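Local atomic coordinates of beta-fructofuranosidase (PDB entry 3WPU), a protein that belongs to the levansucrase/invertase family of enzymes, whose members share a five-bladed beta-propeller fold. Residues Phe24-Thr29 with Ser380-Leu385; Phe260-Gly265 with Pro340-Lys345; Lys348-Thr353 with Gly372-Gly377. All coordinates share one frame; numbering follows the deposited sequence.

Contact 1 of 3, residues Phe24-Thr29 with Ser380-Leu385; sequences FTAKWT and SDYQPL
F24 and A26 press against the backbone at S380 and D381, while W28 reaches P384 further along. The contact joins two sheets of the beta-propeller: strand 26-27 edges the sheet that holds strand 321-331, and 383-384 pairs with 369-375. The touching parts run almost the same way, 4° apart, with no direct hydrogen bond between them. With F24 CG anti to the amide nitrogen (chi1 -178°), the ring extends to the partner chain and offers CE2 at its edge to S380 O (3.4 Å) and CZ to D381 CB (3.7 Å); ring and carboxylate planes stand 62° apart. A26 CB also packs on S380 O, at 3.4 Å, and lies at the edge of the Y382 ring, 4.0 Å from Y382 CD1. W28 CD1 touches P384 CG at 3.9 Å.

Two waters fill in the polar seam. One accepts from K27 N and donates to D381 OD1; the other donates to both K27 O and Y382 O.

D381 centres an inverse gamma turn, closed by a weak Y382 N to S380 O bond; S380 O, the acceptor of that turn, is also the atom that F24 CE2 and A26 CB meet. Beyond the segments, H13 ND1 and T14 N bind the two D381 carboxylate oxygens, and S389 O takes the W28 NE1 bond. S380 OG, hydrogen-bonded to G377 O, sits 3.4 Å above the plane of the Y382 ring, over its centre.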
loop_
_atom_site.group_PDB
_atom_site.type_symbol
_atom_site.label_atom_id
_atom_site.label_comp_id
_atom_site.label_asym_id
_atom_site.label_seq_id
_atom_site.Cartn_x
_atom_site.Cartn_y
_atom_site.Cartn_z
ATOM N N PHE A 24 -2.094 -10.216 -21.660
ATOM C CA PHE A 24 -3.406 -9.773 -21.249
ATOM C C PHE A 24 -3.329 -8.777 -20.104
ATOM O O PHE A 24 -2.727 -9.058 -19.076
ATOM C CB PHE A 24 -4.240 -10.949 -20.785
ATOM C CG PHE A 24 -5.624 -10.556 -20.398
ATOM C CD1 PHE A 24 -6.642 -10.515 -21.339
ATOM C CD2 PHE A 24 -5.901 -10.177 -19.086
ATOM C CE1 PHE A 24 -7.939 -10.157 -20.966
ATOM C CE2 PHE A 24 -7.181 -9.784 -18.720
ATOM C CZ PHE A 24 -8.201 -9.773 -19.661
ATOM N N THR A 25 -4.004 -7.655 -20.276
ATOM C CA THR A 25 -4.116 -6.626 -19.233
ATOM C C THR A 25 -5.602 -6.431 -18.951
ATOM O O THR A 25 -6.383 -6.088 -19.867
ATOM C CB THR A 25 -3.516 -5.304 -19.695
ATOM O OG1 THR A 25 -2.126 -5.435 -19.977
ATOM C CG2 THR A 25 -3.687 -4.217 -18.617
ATOM N N ALA A 26 -5.983 -6.630 -17.689
ATOM C CA ALA A 26 -7.365 -6.419 -17.240
ATOM C C ALA A 26 -7.641 -4.930 -17.231
ATOM O O ALA A 26 -6.726 -4.146 -16.981
ATOM C CB ALA A 26 -7.588 -6.965 -15.847
ATOM N N LYS A 27 -8.891 -4.576 -17.501
ATOM C CA LYS A 27 -9.330 -3.175 -17.455
ATOM C C LYS A 27 -10.309 -2.953 -16.331
ATOM O O LYS A 27 -11.289 -3.701 -16.167
ATOM C CB LYS A 27 -9.985 -2.791 -18.782
ATOM C CG LYS A 27 -9.039 -2.881 -19.971
ATOM C CD LYS A 27 -9.723 -2.434 -21.238
ATOM C CE LYS A 27 -8.811 -2.540 -22.435
ATOM N NZ LYS A 27 -8.668 -3.956 -22.844
ATOM N N TRP A 28 -10.062 -1.898 -15.545
ATOM C CA TRP A 28 -11.074 -1.342 -14.659
ATOM C C TRP A 28 -11.794 -0.325 -15.523
ATOM O O TRP A 28 -11.223 0.712 -15.846
ATOM C CB TRP A 28 -10.425 -0.670 -13.455
ATOM C CG TRP A 28 -11.372 -0.128 -12.444
ATOM C CD1 TRP A 28 -12.664 -0.513 -12.236
ATOM C CD2 TRP A 28 -11.097 0.884 -11.452
ATOM N NE1 TRP A 28 -13.217 0.220 -11.213
ATOM C CE2 TRP A 28 -12.254 1.032 -10.685
ATOM C CE3 TRP A 28 -9.954 1.609 -11.102
ATOM C CZ2 TRP A 28 -12.337 1.941 -9.636
ATOM C CZ3 TRP A 28 -10.056 2.535 -10.078
ATOM C CH2 TRP A 28 -11.214 2.648 -9.341
ATOM N N THR A 29 -12.990 -0.676 -15.989
ATOM C CA THR A 29 -13.585 0.068 -17.103
ATOM C C THR A 29 -14.385 1.256 -16.602
ATOM O O THR A 29 -14.700 1.338 -15.431
ATOM C CB THR A 29 -14.529 -0.795 -17.946
ATOM O OG1 THR A 29 -15.690 -1.135 -17.175
ATOM C CG2 THR A 29 -13.835 -2.085 -18.406
ATOM N N SER A 380 -5.063 -11.998 -14.599
ATOM C CA SER A 380 -6.366 -12.557 -14.872
ATOM C C SER A 380 -7.300 -11.498 -15.413
ATOM O O SER A 380 -6.979 -10.316 -15.358
ATOM C CB SER A 380 -6.906 -13.213 -13.598
ATOM O OG SER A 380 -7.144 -12.253 -12.575
ATOM N N ASP A 381 -8.474 -11.894 -15.901
ATOM C CA ASP A 381 -9.492 -10.908 -16.231
ATOM C C ASP A 381 -10.205 -10.518 -14.955
ATOM O O ASP A 381 -11.316 -10.972 -14.651
ATOM C CB ASP A 381 -10.469 -11.400 -17.303
ATOM C CG ASP A 381 -11.509 -10.357 -17.640
ATOM O OD1 ASP A 381 -11.321 -9.162 -17.264
ATOM O OD2 ASP A 381 -12.549 -10.699 -18.235
ATOM N N TYR A 382 -9.527 -9.669 -14.187
ATOM C CA TYR A 382 -9.952 -9.306 -12.848
ATOM C C TYR A 382 -11.384 -8.757 -12.807
ATOM O O TYR A 382 -11.791 -7.980 -13.678
ATOM C CB TYR A 382 -9.017 -8.243 -12.282
ATOM C CG TYR A 382 -7.728 -8.763 -11.680
ATOM C CD1 TYR A 382 -6.512 -8.678 -12.371
ATOM C CD2 TYR A 382 -7.719 -9.339 -10.402
ATOM C CE1 TYR A 382 -5.329 -9.174 -11.822
ATOM C CE2 TYR A 382 -6.536 -9.810 -9.845
ATOM C CZ TYR A 382 -5.343 -9.718 -10.555
ATOM O OH TYR A 382 -4.201 -10.203 -9.945
ATOM N N GLN A 383 -12.110 -9.192 -11.784
ATOM C CA GLN A 383 -13.438 -8.704 -11.485
ATOM C C GLN A 383 -13.292 -7.629 -10.414
ATOM O O GLN A 383 -12.933 -7.960 -9.285
ATOM C CB GLN A 383 -14.267 -9.839 -10.910
ATOM C CG GLN A 383 -15.633 -9.448 -10.399
ATOM C CD GLN A 383 -16.461 -8.815 -11.500
ATOM O OE1 GLN A 383 -16.747 -9.457 -12.523
ATOM N NE2 GLN A 383 -16.779 -7.544 -11.350
ATOM N N PRO A 384 -13.592 -6.372 -10.751
ATOM C CA PRO A 384 -13.619 -5.380 -9.665
ATOM C C PRO A 384 -14.642 -5.723 -8.600
ATOM O O PRO A 384 -15.740 -6.200 -8.911
ATOM C CB PRO A 384 -14.005 -4.095 -10.395
ATOM C CG PRO A 384 -13.555 -4.283 -11.798
ATOM C CD PRO A 384 -13.893 -5.743 -12.044
ATOM N N LEU A 385 -14.288 -5.515 -7.338
ATOM C CA LEU A 385 -15.104 -6.003 -6.222
ATOM C C LEU A 385 -16.393 -5.213 -6.044
ATOM O O LEU A 385 -16.503 -4.058 -6.516
ATOM C CB LEU A 385 -14.312 -5.960 -4.903
ATOM C CG LEU A 385 -13.048 -6.809 -4.850
ATOM C CD1 LEU A 385 -12.206 -6.394 -3.659
ATOM C CD2 LEU A 385 -13.379 -8.296 -4.828
HETATM O O HOH W 1 -10.558 -6.731 -18.473
HETATM O O HOH W 2 -10.706 -5.332 -13.814
#

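Contact 2 of 3, residues Phe260-Gly265 with Pro340-Lys345; sequences FMVFEG and PQIYFK
V262 and P340 bury the largest areas here, about 71 and 73 Å², and I342 adds a third, smaller patch. The two strands, 260-265 and 340-345, belong to different sheets and pass each other at 145° between their N-to-C directions, their axes coming within 6.1 Å. No hydrogen bond joins them, and the interface is made by apolar side chains packed on one another and on backbone.

The two V262 methyls divide the work. CG2, wedged between the amide nitrogen and the carbonyl carbon of its own residue (chi1 of CG1 -67°), lies over the P340 carbonyl, 3.6 Å from P340 O, and touches P340 CB at 4.0 Å. CG1, anti to the carbonyl carbon, meets I342 CG1 at 4.0 Å, the two side chains crossing at about a right angle.

P340 answers from its ring. Its CG butts onto the peptide that follows F263, 3.4 Å from F263 C, and its CD lies 3.7 Å from E264 N. The pyrrolidine thus packs on the F263-E264 peptide. The F263 side chain points away from 340-345, and its ring meets Y233 edge-to-face.

Other strands complete the buried core. V262 also touches L310, and P340 touches V308, both on strand 305-313; P340 and I342 in turn rest on L351 of strand 348-355. Within 340-345, I342 CG2 stands 3.3 Å above one face of the F344 ring, offset toward its rim.

Side chains from one sheet meeting the next without hydrogen bonds between them is how neighbouring blades pack in a beta-propeller, and this contact is consistent with such an interface in the five-bladed fold of the family.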
loop_
_atom_site.group_PDB
_atom_site.type_symbol
_atom_site.label_atom_id
_atom_site.label_comp_id
_atom_site.label_asym_id
_atom_site.label_seq_id
_atom_site.Cartn_x
_atom_site.Cartn_y
_atom_site.Cartn_z
ATOM N N PHE A 260 7.730 -12.252 -7.764
ATOM C CA PHE A 260 7.114 -11.214 -8.576
ATOM C C PHE A 260 7.021 -9.939 -7.781
ATOM O O PHE A 260 7.252 -9.937 -6.583
ATOM C CB PHE A 260 5.724 -11.617 -9.048
ATOM C CG PHE A 260 5.746 -12.754 -10.025
ATOM C CD1 PHE A 260 5.892 -12.499 -11.376
ATOM C CD2 PHE A 260 5.624 -14.051 -9.583
ATOM C CE1 PHE A 260 5.941 -13.548 -12.293
ATOM C CE2 PHE A 260 5.667 -15.101 -10.497
ATOM C CZ PHE A 260 5.817 -14.837 -11.834
ATOM N N MET A 261 6.715 -8.875 -8.503
ATOM C CA MET A 261 6.519 -7.545 -7.919
ATOM C C MET A 261 5.392 -6.860 -8.659
ATOM O O MET A 261 5.329 -6.910 -9.881
ATOM C CB MET A 261 7.811 -6.741 -8.084
ATOM C CG MET A 261 7.756 -5.252 -7.663
ATOM S SD MET A 261 9.147 -4.335 -8.348
ATOM C CE MET A 261 10.553 -5.108 -7.553
ATOM N N VAL A 262 4.537 -6.157 -7.918
ATOM C CA VAL A 262 3.633 -5.198 -8.510
ATOM C C VAL A 262 4.024 -3.803 -8.067
ATOM O O VAL A 262 4.726 -3.612 -7.065
ATOM C CB VAL A 262 2.124 -5.477 -8.232
ATOM C CG1 VAL A 262 1.690 -6.769 -8.924
ATOM C CG2 VAL A 262 1.821 -5.564 -6.761
ATOM N N PHE A 263 3.627 -2.850 -8.891
ATOM C CA PHE A 263 3.952 -1.456 -8.657
ATOM C C PHE A 263 2.978 -0.599 -9.453
ATOM O O PHE A 263 2.280 -1.084 -10.330
ATOM C CB PHE A 263 5.401 -1.163 -9.093
ATOM C CG PHE A 263 5.703 -1.603 -10.494
ATOM C CD1 PHE A 263 5.496 -0.748 -11.562
ATOM C CD2 PHE A 263 6.157 -2.874 -10.741
ATOM C CE1 PHE A 263 5.719 -1.150 -12.853
ATOM C CE2 PHE A 263 6.383 -3.288 -12.045
ATOM C CZ PHE A 263 6.177 -2.426 -13.093
ATOM N N GLU A 264 2.872 0.674 -9.075
ATOM C CA GLU A 264 2.116 1.640 -9.839
ATOM C C GLU A 264 2.877 2.160 -11.047
ATOM O O GLU A 264 4.034 2.558 -10.935
ATOM C CB GLU A 264 1.750 2.860 -8.954
ATOM C CG GLU A 264 1.013 3.923 -9.750
ATOM C CD GLU A 264 0.671 5.163 -8.942
ATOM O OE1 GLU A 264 1.137 5.273 -7.806
ATOM O OE2 GLU A 264 -0.051 6.027 -9.489
ATOM N N GLY A 265 2.206 2.192 -12.189
ATOM C CA GLY A 265 2.684 2.884 -13.380
ATOM C C GLY A 265 1.590 3.709 -14.029
ATOM O O GLY A 265 0.499 3.900 -13.447
ATOM N N PRO A 340 -0.160 -0.800 -5.114
ATOM C CA PRO A 340 -0.774 -2.091 -5.383
ATOM C C PRO A 340 -0.155 -3.202 -4.527
ATOM O O PRO A 340 1.044 -3.198 -4.229
ATOM C CB PRO A 340 -0.473 -2.307 -6.858
ATOM C CG PRO A 340 0.802 -1.571 -7.090
ATOM C CD PRO A 340 0.655 -0.318 -6.236
ATOM N N GLN A 341 -0.996 -4.144 -4.131
ATOM C CA GLN A 341 -0.528 -5.392 -3.513
ATOM C C GLN A 341 -1.407 -6.520 -3.983
ATOM O O GLN A 341 -2.545 -6.318 -4.354
ATOM C CB GLN A 341 -0.565 -5.334 -1.986
ATOM C CG GLN A 341 -1.951 -5.033 -1.433
ATOM C CD GLN A 341 -2.010 -4.876 0.068
ATOM O OE1 GLN A 341 -2.384 -3.787 0.562
ATOM N NE2 GLN A 341 -1.685 -5.939 0.810
ATOM N N ILE A 342 -0.836 -7.724 -3.961
ATOM C CA ILE A 342 -1.545 -8.949 -4.259
ATOM C C ILE A 342 -1.679 -9.741 -2.960
ATOM O O ILE A 342 -0.694 -9.973 -2.250
ATOM C CB ILE A 342 -0.798 -9.795 -5.295
ATOM C CG1 ILE A 342 -0.652 -9.026 -6.625
ATOM C CG2 ILE A 342 -1.527 -11.102 -5.503
ATOM C CD1 ILE A 342 -1.906 -8.874 -7.408
ATOM N N TYR A 343 -2.915 -10.106 -2.669
ATOM C CA TYR A 343 -3.338 -10.761 -1.439
ATOM C C TYR A 343 -4.039 -12.038 -1.827
ATOM O O TYR A 343 -4.979 -12.013 -2.616
ATOM C CB TYR A 343 -4.294 -9.808 -0.718
ATOM C CG TYR A 343 -4.817 -10.219 0.619
ATOM C CD1 TYR A 343 -4.244 -9.725 1.796
ATOM C CD2 TYR A 343 -5.944 -11.050 0.734
ATOM C CE1 TYR A 343 -4.737 -10.082 3.030
ATOM C CE2 TYR A 343 -6.443 -11.400 1.982
ATOM C CZ TYR A 343 -5.841 -10.896 3.127
ATOM O OH TYR A 343 -6.334 -11.211 4.387
ATOM N N PHE A 344 -3.546 -13.159 -1.309
ATOM C CA PHE A 344 -4.034 -14.449 -1.741
ATOM C C PHE A 344 -5.003 -15.010 -0.712
ATOM O O PHE A 344 -4.726 -15.035 0.495
ATOM C CB PHE A 344 -2.868 -15.397 -1.956
ATOM C CG PHE A 344 -1.946 -14.972 -3.060
ATOM C CD1 PHE A 344 -2.322 -15.114 -4.390
ATOM C CD2 PHE A 344 -0.708 -14.413 -2.769
ATOM C CE1 PHE A 344 -1.461 -14.721 -5.414
ATOM C CE2 PHE A 344 0.154 -14.031 -3.783
ATOM C CZ PHE A 344 -0.223 -14.188 -5.108
ATOM N N LYS A 345 -6.155 -15.458 -1.202
ATOM C CA LYS A 345 -7.184 -16.024 -0.344
ATOM C C LYS A 345 -8.081 -16.977 -1.126
ATOM O O LYS A 345 -8.555 -16.652 -2.218
ATOM C CB LYS A 345 -8.019 -14.900 0.298
ATOM C CG LYS A 345 -9.059 -15.447 1.270
ATOM C CD LYS A 345 -9.780 -14.326 1.976
ATOM C CE LYS A 345 -10.780 -14.826 3.004
ATOM N NZ LYS A 345 -11.960 -15.462 2.382
#

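Contact 3 of 3, residues Lys348-Thr353 with Gly372-Gly377; sequences KSYLFT and GFVGDG
K348 NZ and D376 OD1 form a salt bridge of 2.8 Å at the end of the strand pair, the amine meeting the carboxylate on its syn side but 27° out of its plane. A bend at chi2 (-66°) brings the lysine chain alongside D376, both side chains pointing the same way. A water that donates to D376 OD2 accepts a weak hydrogen bond from K348 NZ, and Q15 OE1 is also hydrogen-bonded to the amine.

Next come the backbone bonds of two antiparallel strands running 164° apart. S349 and G375 exchange two bonds, S349 N to G375 O and G375 N to S349 O, each 2.9 Å. L351 and F373 form the next hydrogen-bonded pair, with L351 N to F373 O at 2.8 Å and a weak return bond from F373 N to L351 O.

Y350 and V374, a non-hydrogen-bonded pair, lie between them; F352 and G372, another, follow L351 and F373. V374 CG2 sits over one face of the Y350 ring, a CH-pi contact 3.6 Å from its centroid, and the same methyl lies 3.6 Å from K348 CB. F352 CD1 reaches G372 CA at 3.8 Å, close because the glycine carries no side chain. On the opposite face of the sheet, F373 turns its edge to L351 O, with CD2 3.5 Å away, and S349 CB rests near G377 O. W28, just past strand 26-27 of another sheet, meets the F373 ring edge-to-face, while S349 OG bonds to Y382 OH.

Such alternation of hydrogen-bonded and non-hydrogen-bonded pairs marks a regular antiparallel sheet, consistent with a blade of this family's five-bladed beta-propeller.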
loop_
_atom_site.group_PDB
_atom_site.type_symbol
_atom_site.label_atom_id
_atom_site.label_comp_id
_atom_site.label_asym_id
_atom_site.label_seq_id
_atom_site.Cartn_x
_atom_site.Cartn_y
_atom_site.Cartn_z
ATOM N N LYS A 348 -7.833 -17.500 -4.851
ATOM C CA LYS A 348 -7.945 -16.297 -5.661
ATOM C C LYS A 348 -6.760 -15.370 -5.459
ATOM O O LYS A 348 -6.126 -15.375 -4.412
ATOM C CB LYS A 348 -9.194 -15.492 -5.269
ATOM C CG LYS A 348 -10.522 -16.189 -5.511
ATOM C CD LYS A 348 -10.816 -16.416 -6.975
ATOM C CE LYS A 348 -12.211 -16.999 -7.172
ATOM N NZ LYS A 348 -12.617 -17.038 -8.586
ATOM N N SER A 349 -6.505 -14.555 -6.487
ATOM C CA SER A 349 -5.624 -13.415 -6.391
ATOM C C SER A 349 -6.485 -12.168 -6.211
ATOM O O SER A 349 -7.322 -11.871 -7.072
ATOM C CB SER A 349 -4.817 -13.276 -7.681
ATOM O OG SER A 349 -4.041 -12.095 -7.671
ATOM N N TYR A 350 -6.283 -11.460 -5.105
ATOM C CA TYR A 350 -6.901 -10.152 -4.873
ATOM C C TYR A 350 -5.846 -9.086 -5.129
ATOM O O TYR A 350 -4.783 -9.102 -4.502
ATOM C CB TYR A 350 -7.402 -10.029 -3.440
ATOM C CG TYR A 350 -8.656 -10.819 -3.178
ATOM C CD1 TYR A 350 -9.918 -10.252 -3.363
ATOM C CD2 TYR A 350 -8.591 -12.167 -2.825
ATOM C CE1 TYR A 350 -11.080 -10.988 -3.153
ATOM C CE2 TYR A 350 -9.759 -12.904 -2.602
ATOM C CZ TYR A 350 -10.990 -12.322 -2.775
ATOM O OH TYR A 350 -12.158 -13.058 -2.582
ATOM N N LEU A 351 -6.146 -8.151 -6.023
ATOM C CA LEU A 351 -5.262 -7.042 -6.258
ATOM C C LEU A 351 -5.953 -5.874 -5.564
ATOM O O LEU A 351 -7.099 -5.581 -5.891
ATOM C CB LEU A 351 -5.120 -6.769 -7.752
ATOM C CG LEU A 351 -4.575 -5.403 -8.176
ATOM C CD1 LEU A 351 -3.223 -5.140 -7.567
ATOM C CD2 LEU A 351 -4.536 -5.238 -9.685
ATOM N N PHE A 352 -5.286 -5.290 -4.583
ATOM C CA PHE A 352 -5.779 -4.083 -3.913
ATOM C C PHE A 352 -4.917 -2.888 -4.301
ATOM O O PHE A 352 -3.706 -2.967 -4.373
ATOM C CB PHE A 352 -5.780 -4.251 -2.403
ATOM C CG PHE A 352 -6.782 -5.239 -1.885
ATOM C CD1 PHE A 352 -8.149 -4.963 -1.944
ATOM C CD2 PHE A 352 -6.365 -6.463 -1.368
ATOM C CE1 PHE A 352 -9.070 -5.834 -1.429
ATOM C CE2 PHE A 352 -7.296 -7.351 -0.862
ATOM C CZ PHE A 352 -8.650 -7.053 -0.921
ATOM N N THR A 353 -5.571 -1.743 -4.481
ATOM C CA THR A 353 -4.869 -0.525 -4.824
ATOM C C THR A 353 -5.629 0.616 -4.150
ATOM O O THR A 353 -6.735 0.411 -3.651
ATOM C CB THR A 353 -4.744 -0.383 -6.361
ATOM O OG1 THR A 353 -3.865 0.701 -6.706
ATOM C CG2 THR A 353 -6.109 -0.203 -7.010
ATOM N N GLY A 372 -10.359 -2.747 -5.089
ATOM C CA GLY A 372 -9.845 -4.100 -5.275
ATOM C C GLY A 372 -10.509 -4.874 -6.358
ATOM O O GLY A 372 -11.577 -4.519 -6.878
ATOM N N PHE A 373 -9.848 -5.986 -6.692
ATOM C CA PHE A 373 -10.102 -6.755 -7.902
ATOM C C PHE A 373 -9.765 -8.215 -7.615
ATOM O O PHE A 373 -8.795 -8.472 -6.927
ATOM C CB PHE A 373 -9.235 -6.220 -9.056
ATOM C CG PHE A 373 -9.369 -4.736 -9.270
ATOM C CD1 PHE A 373 -10.257 -4.215 -10.196
ATOM C CD2 PHE A 373 -8.607 -3.876 -8.494
ATOM C CE1 PHE A 373 -10.402 -2.845 -10.353
ATOM C CE2 PHE A 373 -8.742 -2.511 -8.637
ATOM C CZ PHE A 373 -9.638 -1.997 -9.564
ATOM N N VAL A 374 -10.564 -9.164 -8.113
ATOM C CA VAL A 374 -10.294 -10.558 -7.805
ATOM C C VAL A 374 -10.286 -11.396 -9.061
ATOM O O VAL A 374 -11.050 -11.155 -9.985
ATOM C CB VAL A 374 -11.336 -11.109 -6.794
ATOM C CG1 VAL A 374 -12.758 -11.127 -7.345
ATOM C CG2 VAL A 374 -10.899 -12.475 -6.293
ATOM N N GLY A 375 -9.410 -12.397 -9.072
ATOM C CA GLY A 375 -9.406 -13.302 -10.209
ATOM C C GLY A 375 -8.696 -14.562 -9.858
ATOM O O GLY A 375 -8.270 -14.770 -8.732
ATOM N N ASP A 376 -8.548 -15.419 -10.862
ATOM C CA ASP A 376 -7.982 -16.736 -10.653
ATOM C C ASP A 376 -6.465 -16.845 -10.779
ATOM O O ASP A 376 -5.917 -17.933 -10.627
ATOM C CB ASP A 376 -8.649 -17.715 -11.636
ATOM C CG ASP A 376 -10.090 -18.023 -11.254
ATOM O OD1 ASP A 376 -10.440 -17.937 -10.064
ATOM O OD2 ASP A 376 -10.861 -18.414 -12.149
ATOM N N GLY A 377 -5.795 -15.741 -11.078
ATOM C CA GLY A 377 -4.353 -15.689 -11.228
ATOM C C GLY A 377 -3.874 -14.271 -11.027
ATOM O O GLY A 377 -4.692 -13.325 -11.087
HETATM O O HOH W 3 -13.535 -18.502 -11.110
#

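Contact 2 and contact 3 follow each other along the chain, both lying within the long span between the two segments of contact 1. The centres of contacts 1 and 2 are about 14 Å apart. Those of contacts 1 and 3 are about 9 Å apart, as are those of contacts 2 and 3. The antiparallel sheet containing strands 340-345, 348-355, 369-375 and 383-384 runs through all three. Contact 3 lies within that sheet; contacts 1 and 2 connect it to the sheet holding strands 26-27 and 260-266. Probable hydrogen bonds Y343 N to Y350 O and Q383 N to V374 O link neighbouring strands. Together the three contacts are consistent with one propeller blade packed on the next.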